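Local coordinates for protein dihydrofolate reductase (Schistosoma mansoni, PDB 3VCO) that reduces 7,8-dihydrofolate to tetrahydrofolate with NADPH, a key step of folate metabolism that supports thymidylate, purine and glycine synthesis, at residues G62-V67 with S122-E127; C152-S157 with T192-V197; L173-L178 with C196-P201. All coordinates share one frame; numbering follows the deposited sequence. Where two conformers were deposited one is given.

Interaction 1 of 3, residues G62-V67 with S122-E127; sequences GLKNAV and SSIVDE
K64, N65 and A66 meet I124, D126 and E127 chiefly through hydrogen bonds, in which one asparagine side chain stands in for a backbone partner. Around V125 the pairing is that of a parallel bridge: K64 N donates to I124 O at 2.9 Å, and K64 O receives D126 N at 3.0 Å from above the carbonyl plane. The next backbone bond, A66 N to E127 O at 2.8 Å, spans two residues on one strand but three from I124 on the other, so the register slips by one as at a beta bulge.

N65 fills that slip. With its CG beside the backbone N (chi1 -61°), the amide swings across so that OD1 accepts E127 N at 2.8 Å, the bond being fairly straight (162° at the hydrogen). ND2 is held by K58 O and T56 O, which fixes the rotation of the amide. D126 lies alongside N65, pointing the same way, with the carboxylate and amide planes 43° apart; its OD2 accepts H60 N.

L63 packs its carbons on carbonyls of the I124 turn, CB 3.2 Å from I124 O and CD2 reaching towards S123 O. Apolar contacts are fewer: L63 CB on D126 CB at 3.9 Å, K64 CG on I124 CG2 at 3.8 Å, and, more loosely, A66 CB on V125 CG2.

Here a buried primary amide satisfies a backbone N-H at an irregularity between two parallel strands of a mixed sheet and, through its other end, ties the C-terminal end of helix 46-57 and the loop after it to strands 64-70 and 125-130.

Interaction 2 of 3, residues C152-S157 with T192-V197; sequences CTHILS and TFKFCV
Antiparallel strand pairing joins C152 to C196 and H154 to K194, in the buried part of the sheet where strand 148-156 lies beside the C-terminal strand 191-200. C152 and C196 exchange two straight bonds, C152 N to C196 O at 2.8 Å and C196 N to C152 O at 2.9 Å; H154 and K194 repeat the exchange, and a single further bond runs from L156 N to T192 O.

The non-hydrogen-bonded pairs send T153, I155, F193 and F195 to the face that meets helix 46-57. T153 OG1 lies in the plane of the F195 ring, at its edge, 3.5 Å from CD1, and is hydrogen-bonded to D48. OG1 sits beside the backbone N (chi1 -53°), which leaves CG2 anti to it, where the methyl touches both F195 CE1 and F193 CB. I155 CG1 packs on F193 CB at 3.8 Å, and F195 stacks with F51.

On the other face the H154 imidazole has C152 SG over one face, set toward the rim and 3.5 Å above the plane, and C196 CB at its edge. C196 SG approaches CD2 obliquely at 3.7 Å, while NE2 is hydrogen-bonded to Y198 OH, fixing the ring's rotation.

A last strand running against an otherwise largely parallel sheet is a hallmark of the dihydrofolate reductase fold, and the threonine behind D48, which by similarity binds substrate, is consistent with a second-shell support of the folate pocket.

Interaction 3 of 3, residues L173-L178 with C196-P201; sequences LKKVDL and CVYDVP
The Y198 ring carries L173 CD1 over one face, in a CH-pi contact 3.9 Å from the ring centroid and 20° off the normal, the methyl set towards the rim. The two side chains cross at about a right angle. At the ring's edge, near its plane, lies K174 O, and the aliphatic part of K175 approaches obliquely, CD coming within 3.5 Å of Y198 CE1. The far end of the tyrosine is occupied too, its hydroxyl having H154 as partner.

K175 gets there because its CG is anti to the backbone N (chi1 -173°) and the chain bends at chi2 and chi4. The same path leaves NZ 3.0 Å from C196 SG, a distance short enough for its detail to be doubtful.

The backbones form a short antiparallel ladder. K174 N donates to D199 O, D199 N returns to K174 O at 2.8 Å, and V176 N reaches V197 O. Beyond this the strands part, and a water probably bridges V176 O and V197 N, although its distance to V176 O is too short to be trusted in detail.

Apolar contacts flank the ladder at both ends. L178 CD1 packs against V197 CG1 at 3.9 Å, and V176 CB lies beside the same methyl; at the other end L173 CD2 runs alongside V200 CG2 at 3.7 Å. The D199 carboxylate touches V176 CG2 through OD2, while OD1 forms a salt bridge with R149.

What results is a surface strand held by few hydrogen bonds but gripped by mixed chemistry: one leucine methyl on a face and lysine carbons at an oblique approach pack on a tyrosine whose hydroxyl is tied to strand 148-156.

Overall arrangement
All three contacts belong to one mixed sheet, but sample different parts of it. Interaction 1 comes first along the chain and lies within the parallel part, joining strands 64-70 and 125-130; its centre is about 27 Å from that of interaction 2 and about 22 Å from that of interaction 3, with no touch. Interactions 2 and 3, centres about 14 Å apart, form the antiparallel edge and converge on strand 191-200, sharing C196 and V197: strand 148-156 flanks it on one side and strand 174-175 on the other. The two touch through H154 and Y198. Together the strands build a scaffold beside residues that by similarity bind substrate and NADP.

Interaction 1 of 3, residues G62-V67 with S122-E127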
loop_
_atom_site.group_PDB
_atom_site.type_symbol
_atom_site.label_atom_id
_atom_site.label_comp_id
_atom_site.label_asym_id
_atom_site.label_seq_id
_atom_site.Cartn_x
_atom_site.Cartn_y
_atom_site.Cartn_z
ATOM N N GLY A 62 7.227 18.435 -7.917
ATOM C CA GLY A 62 8.384 17.942 -8.643
ATOM C C GLY A 62 8.646 16.448 -8.457
ATOM O O GLY A 62 9.284 15.811 -9.301
ATOM N N LEU A 63 8.151 15.886 -7.353
ATOM C CA LEU A 63 8.504 14.517 -6.957
ATOM C C LEU A 63 7.365 13.521 -7.131
ATOM O O LEU A 63 6.200 13.904 -7.285
ATOM C CB LEU A 63 8.974 14.501 -5.503
ATOM C CG LEU A 63 10.040 15.537 -5.157
ATOM C CD1 LEU A 63 10.527 15.358 -3.723
ATOM C CD2 LEU A 63 11.215 15.509 -6.141
ATOM N N LYS A 64 7.701 12.235 -7.081
ATOM C CA LYS A 64 6.683 11.180 -7.189
ATOM C C LYS A 64 6.863 10.166 -6.095
ATOM O O LYS A 64 7.978 9.732 -5.823
ATOM C CB LYS A 64 6.814 10.414 -8.506
ATOM C CG LYS A 64 7.094 11.250 -9.756
ATOM C CD LYS A 64 5.800 11.656 -10.410
ATOM C CE LYS A 64 6.005 12.932 -11.252
ATOM N NZ LYS A 64 4.824 13.126 -12.082
ATOM N N ASN A 65 5.765 9.734 -5.503
ATOM C CA ASN A 65 5.856 8.617 -4.577
ATOM C C ASN A 65 6.102 7.299 -5.314
ATOM O O ASN A 65 5.844 7.211 -6.502
ATOM C CB ASN A 65 4.602 8.534 -3.705
ATOM C CG ASN A 65 4.410 9.766 -2.891
ATOM O OD1 ASN A 65 5.392 10.325 -2.379
ATOM N ND2 ASN A 65 3.160 10.230 -2.777
ATOM N N ALA A 66 6.663 6.309 -4.619
ATOM C CA ALA A 66 6.809 4.947 -5.154
ATOM C C ALA A 66 5.738 4.044 -4.543
ATOM O O ALA A 66 5.405 4.186 -3.361
ATOM C CB ALA A 66 8.216 4.379 -4.863
ATOM N N VAL A 67 5.129 3.189 -5.363
ATOM C CA VAL A 67 4.249 2.147 -4.836
ATOM C C VAL A 67 4.914 0.815 -5.171
ATOM O O VAL A 67 5.245 0.554 -6.325
ATOM C CB VAL A 67 2.843 2.169 -5.428
ATOM C CG1 VAL A 67 2.070 3.415 -4.892
ATOM C CG2 VAL A 67 2.902 2.202 -6.986
ATOM N N SER A 122 16.611 8.582 -7.171
ATOM C CA SER A 122 16.811 9.224 -5.870
ATOM C C SER A 122 16.501 10.723 -5.902
ATOM O O SER A 122 16.269 11.342 -4.859
ATOM C CB SER A 122 18.227 8.984 -5.322
ATOM O OG SER A 122 19.203 9.543 -6.174
ATOM N N SER A 123 16.503 11.304 -7.094
ATOM C CA SER A 123 16.167 12.719 -7.252
ATOM C C SER A 123 14.655 12.871 -7.504
ATOM O O SER A 123 14.124 13.965 -7.552
ATOM C CB SER A 123 16.949 13.319 -8.426
ATOM O OG SER A 123 18.343 13.377 -8.188
ATOM N N ILE A 124 13.965 11.754 -7.686
ATOM C CA ILE A 124 12.547 11.784 -8.028
ATOM C C ILE A 124 11.618 11.385 -6.873
ATOM O O ILE A 124 10.551 11.978 -6.679
ATOM C CB ILE A 124 12.268 10.831 -9.187
ATOM C CG1 ILE A 124 13.326 11.032 -10.266
ATOM C CG2 ILE A 124 10.842 11.051 -9.726
ATOM C CD1 ILE A 124 13.117 10.195 -11.494
ATOM N N VAL A 125 12.021 10.373 -6.118
ATOM C CA VAL A 125 11.147 9.733 -5.122
ATOM C C VAL A 125 10.831 10.660 -3.942
ATOM O O VAL A 125 11.676 11.426 -3.483
ATOM C CB VAL A 125 11.809 8.433 -4.590
ATOM C CG1 VAL A 125 13.130 8.763 -3.923
ATOM C CG2 VAL A 125 10.886 7.690 -3.588
ATOM N N ASP A 126 9.589 10.640 -3.498
ATOM C CA ASP A 126 9.234 11.335 -2.290
ATOM C C ASP A 126 9.014 10.236 -1.252
ATOM O O ASP A 126 9.977 9.814 -0.614
ATOM C CB ASP A 126 8.008 12.242 -2.458
ATOM C CG ASP A 126 7.742 13.097 -1.208
ATOM O OD1 ASP A 126 8.459 12.922 -0.189
ATOM O OD2 ASP A 126 6.833 13.951 -1.249
ATOM N N GLU A 127 7.788 9.722 -1.108
ATOM C CA GLU A 127 7.526 8.674 -0.118
ATOM C C GLU A 127 7.389 7.287 -0.790
ATOM O O GLU A 127 7.172 7.182 -2.014
ATOM C CB GLU A 127 6.286 9.005 0.748
ATOM C CG GLU A 127 6.366 10.376 1.561
ATOM C CD GLU A 127 6.616 10.197 3.061
ATOM O OE1 GLU A 127 6.452 9.067 3.542
ATOM O OE2 GLU A 127 6.988 11.183 3.770
#

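Interaction 2 of 3, residues C152-S157 with T192-V197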
loop_
_atom_site.group_PDB
_atom_site.type_symbol
_atom_site.label_atom_id
_atom_site.label_comp_id
_atom_site.label_asym_id
_atom_site.label_seq_id
_atom_site.Cartn_x
_atom_site.Cartn_y
_atom_site.Cartn_z
ATOM N N CYS A 152 -4.792 2.405 6.782
ATOM C CA CYS A 152 -5.602 1.231 6.893
ATOM C C CYS A 152 -7.061 1.566 6.533
ATOM O O CYS A 152 -7.637 2.529 7.042
ATOM C CB CYS A 152 -5.524 0.717 8.356
ATOM S SG CYS A 152 -6.400 -0.829 8.613
ATOM N N THR A 153 -7.646 0.765 5.651
ATOM C CA THR A 153 -9.090 0.751 5.516
ATOM C C THR A 153 -9.621 -0.422 6.301
ATOM O O THR A 153 -9.391 -1.564 5.939
ATOM C CB THR A 153 -9.460 0.611 4.052
ATOM O OG1 THR A 153 -8.760 1.654 3.360
ATOM C CG2 THR A 153 -10.965 0.741 3.859
ATOM N N HIS A 154 -10.353 -0.128 7.359
ATOM C CA HIS A 154 -11.073 -1.158 8.128
ATOM C C HIS A 154 -12.413 -1.465 7.493
ATOM O O HIS A 154 -13.178 -0.570 7.205
ATOM C CB HIS A 154 -11.321 -0.671 9.550
ATOM C CG HIS A 154 -10.063 -0.469 10.348
ATOM N ND1 HIS A 154 -9.423 -1.493 11.017
ATOM C CD2 HIS A 154 -9.362 0.653 10.627
ATOM C CE1 HIS A 154 -8.358 -1.017 11.637
ATOM N NE2 HIS A 154 -8.284 0.278 11.399
ATOM N N ILE A 155 -12.721 -2.738 7.320
ATOM C CA ILE A 155 -13.945 -3.120 6.643
ATOM C C ILE A 155 -14.717 -4.098 7.507
ATOM O O ILE A 155 -14.104 -4.875 8.220
ATOM C CB ILE A 155 -13.585 -3.800 5.330
ATOM C CG1 ILE A 155 -12.897 -2.792 4.407
ATOM C CG2 ILE A 155 -14.819 -4.388 4.671
ATOM C CD1 ILE A 155 -12.332 -3.419 3.113
ATOM N N LEU A 156 -16.045 -4.004 7.496
ATOM C CA LEU A 156 -16.879 -5.028 8.077
ATOM C C LEU A 156 -17.301 -5.921 6.928
ATOM O O LEU A 156 -18.086 -5.532 6.049
ATOM C CB LEU A 156 -18.067 -4.446 8.823
ATOM C CG LEU A 156 -17.804 -4.140 10.292
ATOM C CD1 LEU A 156 -19.112 -3.883 10.980
ATOM C CD2 LEU A 156 -17.043 -5.271 10.977
ATOM N N SER A 157 -16.719 -7.113 6.936
ATOM C CA SER A 157 -16.744 -8.008 5.796
ATOM C C SER A 157 -18.041 -8.803 5.744
ATOM O O SER A 157 -18.325 -9.594 6.634
ATOM C CB SER A 157 -15.555 -8.958 5.885
ATOM O OG SER A 157 -14.361 -8.328 5.444
ATOM N N THR A 192 -19.022 -1.834 4.656
ATOM C CA THR A 192 -18.994 -0.699 5.545
ATOM C C THR A 192 -17.538 -0.558 5.983
ATOM O O THR A 192 -16.904 -1.549 6.289
ATOM C CB THR A 192 -19.904 -0.922 6.772
ATOM O OG1 THR A 192 -21.273 -1.074 6.371
ATOM C CG2 THR A 192 -19.799 0.245 7.695
ATOM N N PHE A 193 -17.001 0.658 5.979
ATOM C CA PHE A 193 -15.571 0.835 6.181
ATOM C C PHE A 193 -15.230 2.215 6.732
ATOM O O PHE A 193 -16.056 3.132 6.760
ATOM C CB PHE A 193 -14.757 0.543 4.895
ATOM C CG PHE A 193 -15.253 1.297 3.674
ATOM C CD1 PHE A 193 -16.283 0.778 2.901
ATOM C CD2 PHE A 193 -14.705 2.525 3.328
ATOM C CE1 PHE A 193 -16.774 1.474 1.813
ATOM C CE2 PHE A 193 -15.184 3.227 2.229
ATOM C CZ PHE A 193 -16.210 2.696 1.466
ATOM N N LYS A 194 -14.021 2.337 7.230
ATOM C CA LYS A 194 -13.564 3.627 7.698
ATOM C C LYS A 194 -12.071 3.640 7.508
ATOM O O LYS A 194 -11.443 2.574 7.378
ATOM C CB LYS A 194 -13.940 3.846 9.152
ATOM C CG LYS A 194 -13.065 3.107 10.140
ATOM C CD LYS A 194 -13.540 3.295 11.571
ATOM C CE LYS A 194 -13.198 4.662 12.131
ATOM N NZ LYS A 194 -13.354 4.654 13.628
ATOM N N PHE A 195 -11.513 4.836 7.474
ATOM C CA PHE A 195 -10.094 5.027 7.156
ATOM C C PHE A 195 -9.350 5.457 8.402
ATOM O O PHE A 195 -9.767 6.365 9.088
ATOM C CB PHE A 195 -9.919 6.093 6.067
ATOM C CG PHE A 195 -10.678 5.782 4.787
ATOM C CD1 PHE A 195 -10.345 4.674 4.012
ATOM C CD2 PHE A 195 -11.722 6.584 4.368
ATOM C CE1 PHE A 195 -11.050 4.362 2.836
ATOM C CE2 PHE A 195 -12.422 6.279 3.207
ATOM C CZ PHE A 195 -12.095 5.151 2.459
ATOM N N CYS A 196 -8.224 4.819 8.671
ATOM C CA CYS A 196 -7.447 5.118 9.875
ATOM C C CYS A 196 -5.972 5.076 9.489
ATOM O O CYS A 196 -5.557 4.322 8.602
ATOM C CB CYS A 196 -7.721 4.085 10.967
ATOM S SG CYS A 196 -9.324 4.223 11.771
ATOM N N VAL A 197 -5.187 5.931 10.128
ATOM C CA VAL A 197 -3.768 6.006 9.861
ATOM C C VAL A 197 -2.984 5.838 11.175
ATOM O O VAL A 197 -3.301 6.473 12.181
ATOM C CB VAL A 197 -3.428 7.337 9.244
ATOM C CG1 VAL A 197 -1.961 7.394 8.923
ATOM C CG2 VAL A 197 -4.296 7.568 7.964
#

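Interaction 3 of 3, residues L173-L178 with C196-P201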
loop_
_atom_site.group_PDB
_atom_site.type_symbol
_atom_site.label_atom_id
_atom_site.label_comp_id
_atom_site.label_asym_id
_atom_site.label_seq_id
_atom_site.Cartn_x
_atom_site.Cartn_y
_atom_site.Cartn_z
ATOM N N LEU A 173 -0.419 0.988 18.543
ATOM C CA LEU A 173 -0.428 1.845 17.359
ATOM C C LEU A 173 -0.833 3.261 17.759
ATOM O O LEU A 173 -1.716 3.466 18.597
ATOM C CB LEU A 173 -1.379 1.319 16.293
ATOM C CG LEU A 173 -1.024 0.025 15.545
ATOM C CD1 LEU A 173 -2.152 -0.363 14.608
ATOM C CD2 LEU A 173 0.275 0.104 14.784
ATOM N N LYS A 174 -0.169 4.246 17.180
ATOM C CA LYS A 174 -0.462 5.638 17.509
ATOM C C LYS A 174 -1.325 6.165 16.374
ATOM O O LYS A 174 -0.910 6.189 15.220
ATOM C CB LYS A 174 0.832 6.449 17.655
ATOM C CG LYS A 174 1.552 6.199 18.973
ATOM C CD LYS A 174 3.087 6.166 18.835
ATOM C CE LYS A 174 3.663 7.362 18.069
ATOM N NZ LYS A 174 5.025 7.065 17.491
ATOM N N LYS A 175 -2.553 6.517 16.704
ATOM C CA LYS A 175 -3.513 6.965 15.711
ATOM C C LYS A 175 -3.103 8.360 15.265
ATOM O O LYS A 175 -2.793 9.228 16.103
ATOM C CB LYS A 175 -4.914 6.989 16.335
ATOM C CG LYS A 175 -6.025 7.288 15.372
ATOM C CD LYS A 175 -6.500 6.036 14.668
ATOM C CE LYS A 175 -7.851 6.268 14.003
ATOM N NZ LYS A 175 -8.912 5.367 14.537
ATOM N N VAL A 176 -3.085 8.570 13.951
ATOM C CA VAL A 176 -2.660 9.843 13.388
ATOM C C VAL A 176 -3.879 10.598 12.887
ATOM O O VAL A 176 -4.733 10.015 12.218
ATOM C CB VAL A 176 -1.694 9.607 12.200
ATOM C CG1 VAL A 176 -1.273 10.925 11.560
ATOM C CG2 VAL A 176 -0.471 8.795 12.640
ATOM N N ASP A 177 -3.945 11.898 13.174
ATOM C CA ASP A 177 -4.978 12.761 12.609
ATOM C C ASP A 177 -4.496 13.543 11.369
ATOM O O ASP A 177 -3.606 14.404 11.449
ATOM C CB ASP A 177 -5.474 13.735 13.679
ATOM C CG ASP A 177 -6.341 14.833 13.110
ATOM O OD1 ASP A 177 -7.311 14.512 12.385
ATOM O OD2 ASP A 177 -6.055 16.019 13.391
ATOM N N LEU A 178 -5.087 13.250 10.215
ATOM C CA LEU A 178 -4.732 13.969 8.994
ATOM C C LEU A 178 -5.972 14.612 8.413
ATOM O O LEU A 178 -7.004 13.962 8.330
ATOM C CB LEU A 178 -4.078 13.021 8.002
ATOM C CG LEU A 178 -2.669 12.581 8.390
ATOM C CD1 LEU A 178 -2.450 11.160 7.934
ATOM C CD2 LEU A 178 -1.630 13.513 7.752
ATOM N N CYS A 196 -8.224 4.819 8.671
ATOM C CA CYS A 196 -7.447 5.118 9.875
ATOM C C CYS A 196 -5.972 5.076 9.489
ATOM O O CYS A 196 -5.557 4.322 8.602
ATOM C CB CYS A 196 -7.721 4.085 10.967
ATOM S SG CYS A 196 -9.324 4.223 11.771
ATOM N N VAL A 197 -5.187 5.931 10.128
ATOM C CA VAL A 197 -3.768 6.006 9.861
ATOM C C VAL A 197 -2.984 5.838 11.175
ATOM O O VAL A 197 -3.301 6.473 12.181
ATOM C CB VAL A 197 -3.428 7.337 9.244
ATOM C CG1 VAL A 197 -1.961 7.394 8.923
ATOM C CG2 VAL A 197 -4.296 7.568 7.964
ATOM N N TYR A 198 -1.980 4.967 11.151
ATOM C CA TYR A 198 -1.291 4.597 12.369
ATOM C C TYR A 198 0.203 4.702 12.204
ATOM O O TYR A 198 0.740 4.293 11.179
ATOM C CB TYR A 198 -1.591 3.142 12.740
ATOM C CG TYR A 198 -3.076 2.785 12.917
ATOM C CD1 TYR A 198 -3.781 3.167 14.054
ATOM C CD2 TYR A 198 -3.740 2.069 11.946
ATOM C CE1 TYR A 198 -5.130 2.837 14.203
ATOM C CE2 TYR A 198 -5.082 1.722 12.090
ATOM C CZ TYR A 198 -5.766 2.114 13.196
ATOM O OH TYR A 198 -7.077 1.758 13.303
ATOM N N ASP A 199 0.860 5.210 13.240
ATOM C CA ASP A 199 2.311 5.132 13.344
ATOM C C ASP A 199 2.658 4.002 14.279
ATOM O O ASP A 199 2.132 3.924 15.374
ATOM C CB ASP A 199 2.886 6.452 13.858
ATOM C CG ASP A 199 2.937 7.490 12.782
ATOM O OD1 ASP A 199 3.093 7.112 11.603
ATOM O OD2 ASP A 199 2.807 8.676 13.099
ATOM N N VAL A 200 3.528 3.111 13.820
ATOM C CA VAL A 200 3.964 2.007 14.642
ATOM C C VAL A 200 5.110 2.561 15.458
ATOM O O VAL A 200 6.068 3.073 14.886
ATOM C CB VAL A 200 4.442 0.807 13.774
ATOM C CG1 VAL A 200 4.916 -0.353 14.644
ATOM C CG2 VAL A 200 3.330 0.378 12.779
ATOM N N PRO A 201 4.986 2.509 16.795
ATOM C CA PRO A 201 6.043 3.069 17.646
ATOM C C PRO A 201 7.278 2.194 17.650
ATOM O O PRO A 201 8.305 2.819 17.394
ATOM C CB PRO A 201 5.400 3.088 19.042
ATOM C CG PRO A 201 4.363 1.979 19.004
ATOM C CD PRO A 201 3.886 1.904 17.585
HETATM O O HOH W 1 -6.363 8.303 11.540
#